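Local structure of inositol dehydrogenase (Lactobacillus casei, 4MKX) at residues K134-F139 and Q312-S317. The protein probably oxidises scyllo-inositol with the help of a bound NAD cofactor, as a sugar alcohol dehydrogenase of the Gfo/Idh/MocA family. Numbering follows the deposited sequence.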
ATOM      1  N   LYS A 134      42.813   7.371  -5.138  1.00 17.84           N
ATOM      2  CA  LYS A 134      41.387   7.155  -5.301  1.00 17.70           C
ATOM      3  C   LYS A 134      40.674   8.475  -5.542  1.00 16.98           C
ATOM      4  O   LYS A 134      40.978   9.477  -4.892  1.00 18.23           O
ATOM      5  CB  LYS A 134      40.823   6.491  -4.042  1.00 16.59           C
ATOM      6  CG  LYS A 134      41.429   5.131  -3.738  1.00 20.39           C
ATOM      7  CD  LYS A 134      41.317   4.209  -4.938  1.00 25.05           C
ATOM      8  CE  LYS A 134      42.106   2.931  -4.722  1.00 31.50           C
ATOM      9  NZ  LYS A 134      42.353   2.210  -6.004  1.00 35.19           N
ATOM     10  N   PHE A 135      39.709   8.478  -6.462  1.00 16.97           N
ATOM     11  CA  PHE A 135      38.846   9.641  -6.635  1.00 15.30           C
ATOM     12  C   PHE A 135      37.407   9.151  -6.689  1.00 14.80           C
ATOM     13  O   PHE A 135      37.095   8.243  -7.456  1.00 15.81           O
ATOM     14  CB  PHE A 135      39.177  10.411  -7.920  1.00 18.07           C
ATOM     15  CG  PHE A 135      38.178  11.473  -8.247  1.00 14.37           C
ATOM     16  CD1 PHE A 135      38.189  12.686  -7.575  1.00 14.04           C
ATOM     17  CD2 PHE A 135      37.203  11.245  -9.208  1.00 16.39           C
ATOM     18  CE1 PHE A 135      37.240  13.662  -7.855  1.00 16.63           C
ATOM     19  CE2 PHE A 135      36.254  12.207  -9.495  1.00 16.21           C
ATOM     20  CZ  PHE A 135      36.277  13.423  -8.826  1.00 16.10           C
ATOM     21  N   GLN A 136      36.545   9.741  -5.864  1.00 11.43           N
ATOM     22  CA  GLN A 136      35.160   9.292  -5.768  1.00 13.37           C
ATOM     23  C   GLN A 136      34.213  10.478  -5.704  1.00 11.97           C
ATOM     24  O   GLN A 136      34.420  11.411  -4.920  1.00 12.00           O
ATOM     25  CB  GLN A 136      34.990   8.398  -4.528  1.00 13.96           C
ATOM     26  CG  GLN A 136      33.622   7.726  -4.415  1.00 13.45           C
ATOM     27  CD  GLN A 136      33.570   6.714  -3.291  1.00 15.35           C
ATOM     28  OE1 GLN A 136      34.569   6.066  -2.974  1.00 16.22           O
ATOM     29  NE2 GLN A 136      32.405   6.581  -2.667  1.00 12.63           N
ATOM     30  N   LEU A 137      33.158  10.435  -6.525  1.00 10.72           N
ATOM     31  CA  LEU A 137      32.117  11.459  -6.503  1.00 11.17           C
ATOM     32  C   LEU A 137      30.922  11.012  -5.673  1.00 10.24           C
ATOM     33  O   LEU A 137      30.561   9.839  -5.706  1.00 12.81           O
ATOM     34  CB  LEU A 137      31.649  11.753  -7.926  1.00 12.88           C
ATOM     35  CG  LEU A 137      32.620  12.653  -8.667  1.00 15.68           C
ATOM     36  CD1 LEU A 137      32.376  12.558 -10.169  1.00 17.76           C
ATOM     37  CD2 LEU A 137      32.435  14.074  -8.172  1.00 18.20           C
ATOM     38  N   GLY A 138      30.306  11.951  -4.953  1.00 10.68           N
ATOM     39  CA  GLY A 138      29.229  11.617  -4.021  1.00  9.30           C
ATOM     40  C   GLY A 138      27.854  11.315  -4.605  1.00 11.72           C
ATOM     41  O   GLY A 138      26.850  11.875  -4.160  1.00 11.63           O
ATOM     42  N   PHE A 139      27.788  10.425  -5.587  1.00 10.67           N
ATOM     43  CA  PHE A 139      26.485   9.971  -6.087  1.00 10.19           C
ATOM     44  C   PHE A 139      25.931   8.892  -5.152  1.00  9.62           C
ATOM     45  O   PHE A 139      26.035   7.690  -5.427  1.00 10.74           O
ATOM     46  CB  PHE A 139      26.619   9.462  -7.527  1.00 12.77           C
ATOM     47  CG  PHE A 139      26.871  10.559  -8.531  1.00 12.80           C
ATOM     48  CD1 PHE A 139      26.048  11.670  -8.572  1.00 12.96           C
ATOM     49  CD2 PHE A 139      27.952  10.493  -9.403  1.00 18.76           C
ATOM     50  CE1 PHE A 139      26.274  12.696  -9.485  1.00 19.37           C
ATOM     51  CE2 PHE A 139      28.187  11.512 -10.319  1.00 20.22           C
ATOM     52  CZ  PHE A 139      27.345  12.615 -10.357  1.00 17.54           C
ATOM     53  N   GLN A 312      31.977   4.714   3.879  1.00 12.69           N
ATOM     54  CA  GLN A 312      32.723   3.504   4.218  1.00 13.33           C
ATOM     55  C   GLN A 312      33.372   2.910   2.978  1.00 13.26           C
ATOM     56  O   GLN A 312      34.502   2.409   3.038  1.00 15.08           O
ATOM     57  CB  GLN A 312      31.818   2.469   4.893  1.00 12.85           C
ATOM     58  CG  GLN A 312      32.588   1.312   5.538  1.00 16.93           C
ATOM     59  CD  GLN A 312      33.445   1.760   6.719  1.00 17.60           C
ATOM     60  OE1 GLN A 312      32.921   2.101   7.781  1.00 18.50           O
ATOM     61  NE2 GLN A 312      34.768   1.760   6.539  1.00 16.59           N
ATOM     62  N   ALA A 313      32.673   2.977   1.850  1.00 12.76           N
ATOM     63  CA  ALA A 313      33.226   2.454   0.610  1.00 13.58           C
ATOM     64  C   ALA A 313      34.486   3.219   0.196  1.00 15.61           C
ATOM     65  O   ALA A 313      35.433   2.630  -0.323  1.00 16.61           O
ATOM     66  CB  ALA A 313      32.182   2.497  -0.503  1.00 14.41           C
ATOM     67  N   PHE A 314      34.496   4.530   0.422  1.00 12.87           N
ATOM     68  CA  PHE A 314      35.664   5.338   0.081  1.00 12.05           C
ATOM     69  C   PHE A 314      36.862   4.930   0.932  1.00 17.17           C
ATOM     70  O   PHE A 314      37.957   4.697   0.410  1.00 16.62           O
ATOM     71  CB  PHE A 314      35.342   6.823   0.238  1.00 12.20           C
ATOM     72  CG  PHE A 314      36.530   7.725   0.052  1.00 14.13           C
ATOM     73  CD1 PHE A 314      37.085   7.928  -1.210  1.00 15.72           C
ATOM     74  CD2 PHE A 314      37.068   8.389   1.138  1.00 15.94           C
ATOM     75  CE1 PHE A 314      38.183   8.771  -1.376  1.00 14.68           C
ATOM     76  CE2 PHE A 314      38.163   9.231   0.982  1.00 14.53           C
ATOM     77  CZ  PHE A 314      38.711   9.429  -0.281  1.00 14.94           C
ATOM     78  N   VAL A 315      36.640   4.813   2.236  1.00 14.10           N
ATOM     79  CA  VAL A 315      37.697   4.403   3.160  1.00 14.24           C
ATOM     80  C   VAL A 315      38.233   3.010   2.828  1.00 18.25           C
ATOM     81  O   VAL A 315      39.451   2.803   2.787  1.00 18.24           O
ATOM     82  CB  VAL A 315      37.224   4.483   4.625  1.00 14.86           C
ATOM     83  CG1 VAL A 315      38.239   3.829   5.559  1.00 16.17           C
ATOM     84  CG2 VAL A 315      36.999   5.930   5.027  1.00 16.04           C
ATOM     85  N   ASN A 316      37.333   2.059   2.584  1.00 16.83           N
ATOM     86  CA  ASN A 316      37.740   0.706   2.207  1.00 19.96           C
ATOM     87  C   ASN A 316      38.466   0.642   0.864  1.00 23.64           C
ATOM     88  O   ASN A 316      39.318  -0.221   0.664  1.00 24.34           O
ATOM     89  CB  ASN A 316      36.548  -0.255   2.205  1.00 19.34           C
ATOM     90  CG  ASN A 316      35.921  -0.412   3.577  1.00 21.04           C
ATOM     91  OD1 ASN A 316      36.465   0.040   4.579  1.00 19.53           O
ATOM     92  ND2 ASN A 316      34.761  -1.049   3.623  1.00 25.61           N
ATOM     93  N   SER A 317      38.125   1.543  -0.058  1.00 19.02           N
ATOM     94  CA  SER A 317      38.762   1.556  -1.378  1.00 21.71           C
ATOM     95  C   SER A 317      40.252   1.864  -1.269  1.00 22.61           C
ATOM     96  O   SER A 317      41.062   1.353  -2.043  1.00 23.68           O
ATOM     97  CB  SER A 317      38.081   2.559  -2.325  1.00 18.75           C
ATOM     98  OG  SER A 317      38.442   3.900  -2.030  1.00 17.48           O
TER
HETATM   99  O   HOH W   1      37.168   5.532  -3.984  1.00 18.19           O
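A single water does the work of a direct polar bond between Gln136 and Ser317: it donates to Gln136 OE1 and to Ser317 OG, each at 2.8 Å. The serine hydroxyl in turn gives its own proton to the backbone, Ser317 OG lying 2.6 Å from Phe314 O one turn earlier in the helix, so a chain of donors runs from the water into the helix. Gln136 reaches the helix because its CG stands anti to the backbone N (chi1 -173°) and the chain stays extended beyond it. Gln136 OE1 comes to 3.4 Å from Phe314 CB and meets the Phe314 ring at the edge, in the ring plane, while amide and ring planes stand 73° apart. The amide's other end, Gln136 NE2, makes a weak hydrogen bond to Glu310 O. In fold terms, strand 135-137 is the last strand of the parallel Rossmann sheet, beside strand 106-109, and helix 304-319, from much later in the chain, packs against it; Phe85 of another sheet strand meets the Phe314 ring nearly at right angles. The Lys134 methylenes, bent at chi2 (-54°), run alongside the oxygens of Ser317. Lys134 CG lies 3.7 Å from Ser317 OG. Further out, Lys134 CE comes to 3.3 Å from Ser317 O. The ammonium group beyond it hydrogen-bonds to Asn321 OD1.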